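Local atomic coordinates of dihydrofolate reductase (Coxiella burnetii, PDB entry 3TQB), a protein that probably catalyses the NADPH-dependent reduction of 7,8-dihydrofolate to 5,6,7,8-tetrahydrofolate, a key step in folate metabolism that feeds glycine, purine and DNA precursor synthesis. Residues R58-I63 with E72-F77; I2-A7 with K111-I116. All blocks are in the same frame, centred on the assembly; numbering follows the deposited sequence.

Interaction 1 (R58-I63 with E72-F77). With FOL (folic acid), chain C.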
ATOM      1  N   ARG A  58       9.983   7.004  -8.491  1.00 75.92           N
ATOM      2  CA  ARG A  58       9.367   7.108  -7.169  1.00 71.75           C
ATOM      3  C   ARG A  58      10.395   6.877  -6.066  1.00 70.04           C
ATOM      4  O   ARG A  58      11.284   6.035  -6.202  1.00 70.25           O
ATOM      5  CB  ARG A  58       8.245   6.079  -7.028  1.00 68.35           C
ATOM      6  CG  ARG A  58       6.904   6.548  -7.558  1.00 69.23           C
ATOM      7  CD  ARG A  58       6.036   5.385  -8.001  1.00 67.82           C
ATOM      8  NE  ARG A  58       6.553   4.755  -9.214  1.00 70.12           N
ATOM      9  CZ  ARG A  58       5.930   3.793  -9.891  1.00 70.18           C
ATOM     10  NH1 ARG A  58       4.751   3.330  -9.487  1.00 67.85           N
ATOM     11  NH2 ARG A  58       6.495   3.292 -10.985  1.00 73.06           N
ATOM     12  N   ARG A  59      10.261   7.629  -4.976  1.00 68.72           N
ATOM     13  CA  ARG A  59      11.095   7.434  -3.797  1.00 67.18           C
ATOM     14  C   ARG A  59      10.601   6.201  -3.050  1.00 62.96           C
ATOM     15  O   ARG A  59       9.599   6.256  -2.333  1.00 60.59           O
ATOM     16  CB  ARG A  59      11.063   8.670  -2.889  1.00 67.82           C
ATOM     17  CG  ARG A  59      11.969   8.563  -1.667  1.00 66.90           C
ATOM     18  CD  ARG A  59      12.005   9.847  -0.853  1.00 68.16           C
ATOM     19  NE  ARG A  59      12.711   9.654   0.413  1.00 67.13           N
ATOM     20  CZ  ARG A  59      12.937  10.607   1.317  1.00 68.58           C
ATOM     21  NH1 ARG A  59      12.513  11.852   1.114  1.00 71.23           N
ATOM     22  NH2 ARG A  59      13.592  10.314   2.434  1.00 67.91           N
ATOM     23  N   ASN A  60      11.298   5.085  -3.245  1.00 62.77           N
ATOM     24  CA  ASN A  60      10.955   3.833  -2.584  1.00 59.67           C
ATOM     25  C   ASN A  60      11.448   3.838  -1.145  1.00 58.37           C
ATOM     26  O   ASN A  60      12.651   3.935  -0.906  1.00 60.33           O
ATOM     27  CB  ASN A  60      11.566   2.651  -3.336  1.00 60.92           C
ATOM     28  CG  ASN A  60      10.945   2.446  -4.702  1.00 62.34           C
ATOM     29  OD1 ASN A  60       9.879   1.847  -4.825  1.00 60.74           O
ATOM     30  ND2 ASN A  60      11.615   2.934  -5.741  1.00 66.11           N
ATOM     31  N   ILE A  61      10.522   3.748  -0.191  1.00 55.70           N
ATOM     32  CA  ILE A  61      10.880   3.684   1.225  1.00 54.64           C
ATOM     33  C   ILE A  61      10.535   2.312   1.795  1.00 52.94           C
ATOM     34  O   ILE A  61       9.387   1.873   1.712  1.00 51.57           O
ATOM     35  CB  ILE A  61      10.170   4.769   2.045  1.00 53.85           C
ATOM     36  CG1 ILE A  61      10.510   6.155   1.494  1.00 56.14           C
ATOM     37  CG2 ILE A  61      10.571   4.664   3.513  1.00 53.21           C
ATOM     38  CD1 ILE A  61      10.017   7.291   2.353  1.00 56.15           C
ATOM     39  N   VAL A  62      11.529   1.647   2.378  1.00 53.75           N
ATOM     40  CA  VAL A  62      11.363   0.290   2.888  1.00 53.10           C
ATOM     41  C   VAL A  62      11.526   0.244   4.408  1.00 52.88           C
ATOM     42  O   VAL A  62      12.519   0.730   4.953  1.00 54.40           O
ATOM     43  CB  VAL A  62      12.376  -0.672   2.236  1.00 55.31           C
ATOM     44  CG1 VAL A  62      12.252  -2.069   2.832  1.00 55.36           C
ATOM     45  CG2 VAL A  62      12.167  -0.713   0.729  1.00 55.72           C
ATOM     46  N   ILE A  63      10.542  -0.351   5.079  1.00 51.58           N
ATOM     47  CA  ILE A  63      10.567  -0.526   6.525  1.00 51.78           C
ATOM     48  C   ILE A  63      11.202  -1.881   6.825  1.00 53.58           C
ATOM     49  O   ILE A  63      10.958  -2.855   6.117  1.00 54.08           O
ATOM     50  CB  ILE A  63       9.138  -0.482   7.136  1.00 50.34           C
ATOM     51  CG1 ILE A  63       8.355   0.734   6.629  1.00 48.98           C
ATOM     52  CG2 ILE A  63       9.202  -0.454   8.656  1.00 50.98           C
ATOM     53  CD1 ILE A  63       9.065   2.054   6.813  1.00 49.51           C
ATOM     54  N   GLU A  72      19.484  -1.406  -2.730  1.00 78.54           N
ATOM     55  CA  GLU A  72      19.842  -0.507  -3.825  1.00 81.52           C
ATOM     56  C   GLU A  72      18.615   0.275  -4.282  1.00 78.21           C
ATOM     57  O   GLU A  72      17.610  -0.320  -4.669  1.00 75.75           O
ATOM     58  CB  GLU A  72      20.420  -1.309  -5.000  1.00 85.68           C
ATOM     59  CG  GLU A  72      20.979  -0.467  -6.160  1.00 90.39           C
ATOM     60  CD  GLU A  72      22.409   0.013  -5.938  1.00 95.93           C
ATOM     61  OE1 GLU A  72      23.047   0.433  -6.926  1.00100.66           O
ATOM     62  OE2 GLU A  72      22.899  -0.030  -4.789  1.00 96.22           O
ATOM     63  N   GLY A  73      18.701   1.603  -4.221  1.00 78.84           N
ATOM     64  CA  GLY A  73      17.658   2.482  -4.753  1.00 77.06           C
ATOM     65  C   GLY A  73      16.469   2.754  -3.842  1.00 72.04           C
ATOM     66  O   GLY A  73      15.510   3.404  -4.262  1.00 70.71           O
ATOM     67  N   CYS A  74      16.525   2.265  -2.603  1.00 69.73           N
ATOM     68  CA  CYS A  74      15.476   2.520  -1.617  1.00 65.67           C
ATOM     69  C   CYS A  74      16.058   3.164  -0.363  1.00 65.96           C
ATOM     70  O   CYS A  74      17.220   2.935  -0.027  1.00 68.66           O
ATOM     71  CB  CYS A  74      14.773   1.217  -1.228  1.00 62.83           C
ATOM     72  SG  CYS A  74      14.112   0.276  -2.615  1.00 63.10           S
ATOM     73  N   ASP A  75      15.246   3.972   0.315  1.00 63.64           N
ATOM     74  CA  ASP A  75      15.605   4.520   1.622  1.00 63.70           C
ATOM     75  C   ASP A  75      15.059   3.588   2.691  1.00 60.50           C
ATOM     76  O   ASP A  75      13.893   3.192   2.636  1.00 57.56           O
ATOM     77  CB  ASP A  75      15.012   5.916   1.823  1.00 63.71           C
ATOM     78  CG  ASP A  75      15.487   6.916   0.784  1.00 67.79           C
ATOM     79  OD1 ASP A  75      16.557   6.699   0.174  1.00 71.85           O
ATOM     80  OD2 ASP A  75      14.783   7.929   0.584  1.00 68.63           O
ATOM     81  N   ILE A  76      15.899   3.241   3.661  1.00 61.49           N
ATOM     82  CA  ILE A  76      15.525   2.278   4.693  1.00 59.45           C
ATOM     83  C   ILE A  76      15.379   2.948   6.054  1.00 58.99           C
ATOM     84  O   ILE A  76      16.303   3.612   6.528  1.00 61.44           O
ATOM     85  CB  ILE A  76      16.558   1.145   4.790  1.00 61.90           C
ATOM     86  CG1 ILE A  76      16.511   0.282   3.524  1.00 62.23           C
ATOM     87  CG2 ILE A  76      16.300   0.286   6.024  1.00 60.75           C
ATOM     88  CD1 ILE A  76      17.736  -0.582   3.332  1.00 66.15           C
ATOM     89  N   PHE A  77      14.208   2.771   6.664  1.00 56.04           N
ATOM     90  CA  PHE A  77      13.953   3.220   8.031  1.00 55.82           C
ATOM     91  C   PHE A  77      13.535   2.038   8.899  1.00 55.04           C
ATOM     92  O   PHE A  77      13.094   1.008   8.388  1.00 53.91           O
ATOM     93  CB  PHE A  77      12.870   4.293   8.048  1.00 54.29           C
ATOM     94  CG  PHE A  77      13.276   5.572   7.375  1.00 55.66           C
ATOM     95  CD1 PHE A  77      13.824   6.615   8.112  1.00 57.66           C
ATOM     96  CD2 PHE A  77      13.104   5.736   6.007  1.00 55.27           C
ATOM     97  CE1 PHE A  77      14.191   7.800   7.495  1.00 59.58           C
ATOM     98  CE2 PHE A  77      13.471   6.919   5.383  1.00 57.13           C
ATOM     99  CZ  PHE A  77      14.013   7.952   6.128  1.00 59.56           C
TER
HETATM  100  N1  FOL C2001      -2.058  -1.623  -5.058  1.00 70.21           N
HETATM  101  C2  FOL C2001      -2.898  -2.062  -6.067  1.00 70.41           C
HETATM  102  NA2 FOL C2001      -4.012  -1.391  -6.342  1.00 70.57           N
HETATM  103  N3  FOL C2001      -2.585  -3.199  -6.788  1.00 70.43           N
HETATM  104  C4  FOL C2001      -1.431  -3.907  -6.517  1.00 70.24           C
HETATM  105  O4  FOL C2001      -1.167  -4.915  -7.172  1.00 70.44           O
HETATM  106  C4A FOL C2001      -0.579  -3.471  -5.502  1.00 70.05           C
HETATM  107  N5  FOL C2001       0.582  -4.166  -5.210  1.00 69.52           N
HETATM  108  C6  FOL C2001       1.419  -3.721  -4.204  1.00 69.17           C
HETATM  109  C7  FOL C2001       1.101  -2.577  -3.485  1.00 69.32           C
HETATM  110  N8  FOL C2001      -0.059  -1.883  -3.769  1.00 69.66           N
HETATM  111  C8A FOL C2001      -0.899  -2.322  -4.776  1.00 69.95           C
HETATM  112  C9  FOL C2001       2.694  -4.460  -3.873  1.00 68.64           C
HETATM  113  N10 FOL C2001       3.198  -5.196  -5.018  1.00 68.37           N
HETATM  114  C11 FOL C2001       3.899  -3.629  -8.776  1.00 67.89           C
HETATM  115  C12 FOL C2001       3.605  -4.978  -8.606  1.00 68.06           C
HETATM  116  C13 FOL C2001       3.372  -5.485  -7.332  1.00 68.16           C
HETATM  117  C14 FOL C2001       3.426  -4.652  -6.218  1.00 68.05           C
HETATM  118  C15 FOL C2001       3.724  -3.297  -6.387  1.00 67.99           C
HETATM  119  C16 FOL C2001       3.957  -2.788  -7.666  1.00 67.89           C
HETATM  120  C   FOL C2001       4.150  -3.111 -10.159  1.00 67.93           C
HETATM  121  O   FOL C2001       4.702  -3.991 -11.113  1.00 67.94           O
HETATM  122  N   FOL C2001       3.846  -1.847 -10.451  1.00 67.96           N
HETATM  123  CA  FOL C2001       4.428  -1.160 -11.591  1.00 68.04           C
HETATM  124  CB  FOL C2001       3.554  -1.365 -12.828  1.00 68.14           C
HETATM  125  CG  FOL C2001       4.396  -1.357 -14.101  1.00 68.54           C
HETATM  126  CD  FOL C2001       3.522  -1.419 -15.333  1.00 69.28           C
HETATM  127  OE1 FOL C2001       3.839  -2.175 -16.278  1.00 69.70           O
HETATM  128  OE2 FOL C2001       2.487  -0.720 -15.437  1.00 69.75           O
HETATM  129  CT  FOL C2001       4.589   0.305 -11.315  1.00 67.96           C
HETATM  130  O1  FOL C2001       4.107   0.817 -10.284  1.00 68.02           O
HETATM  131  O2  FOL C2001       5.213   1.041 -12.110  1.00 68.01           O

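Interaction 2 (I2-A7 with K111-I116). With FOL (folic acid), chain C.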
ATOM      1  N   ILE A   2      -0.740  14.179   4.240  1.00 69.16           N
ATOM      2  CA  ILE A   2      -1.878  13.304   3.964  1.00 68.21           C
ATOM      3  C   ILE A   2      -1.385  11.868   3.822  1.00 63.89           C
ATOM      4  O   ILE A   2      -0.678  11.547   2.870  1.00 63.04           O
ATOM      5  CB  ILE A   2      -2.606  13.707   2.661  1.00 71.40           C
ATOM      6  CG1 ILE A   2      -3.138  15.141   2.751  1.00 76.62           C
ATOM      7  CG2 ILE A   2      -3.746  12.742   2.364  1.00 70.75           C
ATOM      8  CD1 ILE A   2      -4.228  15.342   3.792  1.00 78.55           C
ATOM      9  N   ILE A   3      -1.752  11.011   4.771  1.00 61.85           N
ATOM     10  CA  ILE A   3      -1.363   9.601   4.731  1.00 58.44           C
ATOM     11  C   ILE A   3      -2.396   8.812   3.939  1.00 58.86           C
ATOM     12  O   ILE A   3      -3.589   8.851   4.251  1.00 60.76           O
ATOM     13  CB  ILE A   3      -1.241   9.006   6.141  1.00 56.90           C
ATOM     14  CG1 ILE A   3      -0.143   9.727   6.926  1.00 56.81           C
ATOM     15  CG2 ILE A   3      -0.940   7.515   6.062  1.00 54.48           C
ATOM     16  CD1 ILE A   3      -0.033   9.285   8.362  1.00 56.06           C
ATOM     17  N   THR A   4      -1.935   8.096   2.916  1.00 57.60           N
ATOM     18  CA  THR A   4      -2.831   7.387   2.007  1.00 58.50           C
ATOM     19  C   THR A   4      -2.452   5.916   1.905  1.00 56.09           C
ATOM     20  O   THR A   4      -1.282   5.585   1.721  1.00 54.33           O
ATOM     21  CB  THR A   4      -2.799   8.016   0.601  1.00 60.66           C
ATOM     22  OG1 THR A   4      -3.141   9.406   0.689  1.00 63.61           O
ATOM     23  CG2 THR A   4      -3.780   7.313  -0.330  1.00 62.10           C
ATOM     24  N   LEU A   5      -3.446   5.039   2.035  1.00 56.68           N
ATOM     25  CA  LEU A   5      -3.247   3.609   1.818  1.00 55.35           C
ATOM     26  C   LEU A   5      -3.756   3.239   0.427  1.00 57.06           C
ATOM     27  O   LEU A   5      -4.806   3.716  -0.006  1.00 59.64           O
ATOM     28  CB  LEU A   5      -3.974   2.778   2.881  1.00 55.76           C
ATOM     29  CG  LEU A   5      -3.707   3.101   4.357  1.00 54.85           C
ATOM     30  CD1 LEU A   5      -4.364   2.060   5.242  1.00 55.44           C
ATOM     31  CD2 LEU A   5      -2.218   3.170   4.661  1.00 52.40           C
ATOM     32  N   ILE A   6      -2.998   2.397  -0.270  1.00 55.97           N
ATOM     33  CA  ILE A   6      -3.388   1.898  -1.584  1.00 57.79           C
ATOM     34  C   ILE A   6      -3.186   0.384  -1.616  1.00 57.38           C
ATOM     35  O   ILE A   6      -2.127  -0.116  -1.221  1.00 55.45           O
ATOM     36  CB  ILE A   6      -2.585   2.591  -2.716  1.00 58.21           C
ATOM     37  CG1 ILE A   6      -3.068   2.126  -4.094  1.00 60.75           C
ATOM     38  CG2 ILE A   6      -1.081   2.341  -2.558  1.00 55.77           C
ATOM     39  CD1 ILE A   6      -2.417   2.859  -5.244  1.00 62.25           C
ATOM     40  N   ALA A   7      -4.205  -0.341  -2.069  1.00 59.79           N
ATOM     41  CA  ALA A   7      -4.146  -1.800  -2.089  1.00 60.25           C
ATOM     42  C   ALA A   7      -5.214  -2.409  -2.988  1.00 63.90           C
ATOM     43  O   ALA A   7      -6.335  -1.908  -3.064  1.00 66.28           O
ATOM     44  CB  ALA A   7      -4.282  -2.347  -0.673  1.00 59.57           C
ATOM     45  N   LYS A 111      -6.655   8.952   3.764  1.00 69.94           N
ATOM     46  CA  LYS A 111      -7.316   8.520   2.534  1.00 71.68           C
ATOM     47  C   LYS A 111      -7.043   7.041   2.262  1.00 69.00           C
ATOM     48  O   LYS A 111      -6.077   6.473   2.770  1.00 65.66           O
ATOM     49  CB  LYS A 111      -6.820   9.368   1.356  1.00 72.84           C
ATOM     50  CG  LYS A 111      -7.647   9.232   0.084  1.00 76.29           C
ATOM     51  CD  LYS A 111      -7.195  10.198  -1.005  1.00 78.71           C
ATOM     52  CE  LYS A 111      -8.084  10.081  -2.239  1.00 82.76           C
ATOM     53  NZ  LYS A 111      -7.753  11.087  -3.287  1.00 86.10           N
ATOM     54  N   MET A 112      -7.914   6.424   1.467  1.00 71.17           N
ATOM     55  CA  MET A 112      -7.716   5.058   0.989  1.00 69.67           C
ATOM     56  C   MET A 112      -8.089   4.972  -0.491  1.00 71.88           C
ATOM     57  O   MET A 112      -9.172   5.405  -0.887  1.00 75.91           O
ATOM     58  CB  MET A 112      -8.567   4.073   1.794  1.00 70.92           C
ATOM     59  CG  MET A 112      -8.014   3.730   3.168  1.00 68.88           C
ATOM     60  SD  MET A 112      -8.812   2.280   3.897  1.00 71.31           S
ATOM     61  CE  MET A 112     -10.500   2.860   4.055  1.00 76.53           C
ATOM     62  N   ILE A 113      -7.183   4.428  -1.299  1.00 69.77           N
ATOM     63  CA  ILE A 113      -7.448   4.156  -2.711  1.00 71.97           C
ATOM     64  C   ILE A 113      -7.365   2.645  -2.915  1.00 70.99           C
ATOM     65  O   ILE A 113      -6.281   2.097  -3.117  1.00 68.24           O
ATOM     66  CB  ILE A 113      -6.436   4.870  -3.635  1.00 71.44           C
ATOM     67  CG1 ILE A 113      -6.436   6.377  -3.363  1.00 72.88           C
ATOM     68  CG2 ILE A 113      -6.767   4.601  -5.098  1.00 74.41           C
ATOM     69  CD1 ILE A 113      -5.515   7.164  -4.272  1.00 73.61           C
ATOM     70  N   LEU A 114      -8.515   1.976  -2.852  1.00 73.75           N
ATOM     71  CA  LEU A 114      -8.551   0.514  -2.832  1.00 73.63           C
ATOM     72  C   LEU A 114      -9.276  -0.075  -4.037  1.00 77.41           C
ATOM     73  O   LEU A 114     -10.297   0.453  -4.482  1.00 81.30           O
ATOM     74  CB  LEU A 114      -9.212   0.021  -1.543  1.00 74.29           C
ATOM     75  CG  LEU A 114      -8.589   0.522  -0.235  1.00 71.21           C
ATOM     76  CD1 LEU A 114      -9.381   0.003   0.955  1.00 73.18           C
ATOM     77  CD2 LEU A 114      -7.121   0.121  -0.120  1.00 66.83           C
ATOM     78  N   THR A 115      -8.732  -1.177  -4.552  1.00 76.73           N
ATOM     79  CA  THR A 115      -9.350  -1.926  -5.641  1.00 80.50           C
ATOM     80  C   THR A 115      -9.955  -3.210  -5.078  1.00 82.39           C
ATOM     81  O   THR A 115      -9.232  -4.066  -4.567  1.00 80.17           O
ATOM     82  CB  THR A 115      -8.323  -2.278  -6.735  1.00 79.46           C
ATOM     83  OG1 THR A 115      -7.614  -1.096  -7.129  1.00 77.72           O
ATOM     84  CG2 THR A 115      -9.015  -2.883  -7.949  1.00 84.08           C
ATOM     85  N   ILE A 116     -11.279  -3.330  -5.161  1.00 87.05           N
ATOM     86  CA  ILE A 116     -11.990  -4.505  -4.659  1.00 90.10           C
ATOM     87  C   ILE A 116     -12.451  -5.365  -5.831  1.00 94.48           C
ATOM     88  O   ILE A 116     -13.050  -4.856  -6.779  1.00 97.65           O
ATOM     89  CB  ILE A 116     -13.212  -4.119  -3.801  1.00 93.37           C
ATOM     90  CG1 ILE A 116     -12.814  -3.111  -2.717  1.00 89.66           C
ATOM     91  CG2 ILE A 116     -13.820  -5.361  -3.162  1.00 96.73           C
ATOM     92  CD1 ILE A 116     -13.951  -2.735  -1.785  1.00 93.15           C
TER
HETATM   93  N1  FOL C2001      -2.058  -1.623  -5.058  1.00 70.21           N
HETATM   94  C2  FOL C2001      -2.898  -2.062  -6.067  1.00 70.41           C
HETATM   95  NA2 FOL C2001      -4.012  -1.391  -6.342  1.00 70.57           N
HETATM   96  N3  FOL C2001      -2.585  -3.199  -6.788  1.00 70.43           N
HETATM   97  C4  FOL C2001      -1.431  -3.907  -6.517  1.00 70.24           C
HETATM   98  O4  FOL C2001      -1.167  -4.915  -7.172  1.00 70.44           O
HETATM   99  C4A FOL C2001      -0.579  -3.471  -5.502  1.00 70.05           C
HETATM  100  N5  FOL C2001       0.582  -4.166  -5.210  1.00 69.52           N
HETATM  101  C6  FOL C2001       1.419  -3.721  -4.204  1.00 69.17           C
HETATM  102  C7  FOL C2001       1.101  -2.577  -3.485  1.00 69.32           C
HETATM  103  N8  FOL C2001      -0.059  -1.883  -3.769  1.00 69.66           N
HETATM  104  C8A FOL C2001      -0.899  -2.322  -4.776  1.00 69.95           C
HETATM  105  C9  FOL C2001       2.694  -4.460  -3.873  1.00 68.64           C
HETATM  106  N10 FOL C2001       3.198  -5.196  -5.018  1.00 68.37           N
HETATM  107  C11 FOL C2001       3.899  -3.629  -8.776  1.00 67.89           C
HETATM  108  C12 FOL C2001       3.605  -4.978  -8.606  1.00 68.06           C
HETATM  109  C13 FOL C2001       3.372  -5.485  -7.332  1.00 68.16           C
HETATM  110  C14 FOL C2001       3.426  -4.652  -6.218  1.00 68.05           C
HETATM  111  C15 FOL C2001       3.724  -3.297  -6.387  1.00 67.99           C
HETATM  112  C16 FOL C2001       3.957  -2.788  -7.666  1.00 67.89           C
HETATM  113  C   FOL C2001       4.150  -3.111 -10.159  1.00 67.93           C
HETATM  114  O   FOL C2001       4.702  -3.991 -11.113  1.00 67.94           O
HETATM  115  N   FOL C2001       3.846  -1.847 -10.451  1.00 67.96           N
HETATM  116  CA  FOL C2001       4.428  -1.160 -11.591  1.00 68.04           C
HETATM  117  CB  FOL C2001       3.554  -1.365 -12.828  1.00 68.14           C
HETATM  118  CG  FOL C2001       4.396  -1.357 -14.101  1.00 68.54           C
HETATM  119  CD  FOL C2001       3.522  -1.419 -15.333  1.00 69.28           C
HETATM  120  OE1 FOL C2001       3.839  -2.175 -16.278  1.00 69.70           O
HETATM  121  OE2 FOL C2001       2.487  -0.720 -15.437  1.00 69.75           O
HETATM  122  CT  FOL C2001       4.589   0.305 -11.315  1.00 67.96           C
HETATM  123  O1  FOL C2001       4.107   0.817 -10.284  1.00 68.02           O
HETATM  124  O2  FOL C2001       5.213   1.041 -12.110  1.00 68.01           O

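Interaction 1 (R58-I63 with E72-F77)
At the outer edge of the dihydrofolate reductase sheet, strands 59-63 and 74-77 run parallel, pairing Ile-61 with Asp-75 and Val-62 with Ile-76. Asp-75 is gripped through both backbone groups: its N donates to Asn-60 O at 2.9 Å, and its O receives Val-62 N at 2.8 Å. Phe-77 N then bonds to Val-62 O. The side chain of Asp-75 adds a salt bridge, with OD2 2.7 Å from Arg-59 NE. Arg-59 reaches it with an extended chain, CG anti to the backbone N (chi1 -177°); the guanidinium stands 77° from the carboxylate plane, so a single oxygen is engaged rather than a flat, two-pronged pair, and the bond is bent. On the same face, methyl CG2 of Ile-61 meets the Phe-77 ring at CD2, 3.7 Å away. On the reverse face, Cys-74 fits between two neighbours, its SG 3.6 Å from Asn-60 CB and its CB 3.8 Å from Val-62 CG2. Arg-58 turns away to the bound folic acid, where NH1 and NH2 meet carboxylate oxygens O1 and O2 separately. Thr-36 and Pro-56 O also hold this guanidinium. Strand 40-43 flanks 59-63 on its other side, helix 80-86 packs on Ile-63 and Phe-77, and bound NADPH touches Ile-63.

Interaction 2 (I2-A7 with K111-I116)
Leu-5 and Ala-7 knit strand 2-10 to strand 111-117 through a parallel ladder that is tight in the middle. Leu-5 uses both backbone groups, its N donating to Lys-111 O and its O receiving Ile-113 N at 2.8 Å in a nearly straight bond (171°). Lys-111 N to Ile-3 O and Thr-115 N to Ala-7 O continue the ladder on either side of these bonds, whereas Ala-7 N to Ile-113 O, at 3.4 Å, is weak. Beside that weak bond, methyl CD2 of Leu-114 lies 3.8 Å from Ala-7 CB. On the other face Ile-6 sends CG1 over the backbone, 3.4 Å from Ile-113 O, because this branch is anti to its own N (chi1 -176°). Ile-113 CG1 in turn meets Thr-4 CG2, and helix 26-36 covers Ile-6 and Ile-113. Lys-111 CB packs closely beside Thr-4, 3.7 Å from its OG1, the two side chains running side by side; the solvent side begins only farther out, where the extended lysine chain carries NZ away from strand 2-10. Thr-4 OG1 is held by Glu-92. Farther along the strands the ladder opens on folic acid, whose N1 is 3.6 Å from Ala-7 CA. Thr-115 OG1 bonds to Asp-28, itself a hydrogen-bond partner of the ligand. Such central parallel strands, with pterin and nicotinamide cofactor meeting toward their C-terminal halves, are typical of the dihydrofolate reductase fold.

Overall arrangement
Both interactions are parallel strand pairs in one mixed sheet, their centres about 19 Å apart. Interaction 2 joins two strands well inside the sheet and is almost wholly buried; interaction 1 includes the outermost strand 74-77 and is only partly buried. The chemistry follows: the inner pair relies on backbone bonds and aliphatic packing, while the edge pair adds a salt bridge on its solvent-facing side, between exposed Arg-59 and partly exposed Asp-75. Strands 40-43 and 92-95 separate the pairs. Both nevertheless reach folic acid, at different parts of it: residues 2-7 and 111-116 border the pterin, and residue Arg-58 binds a carboxylate. Each pair also touches NADPH.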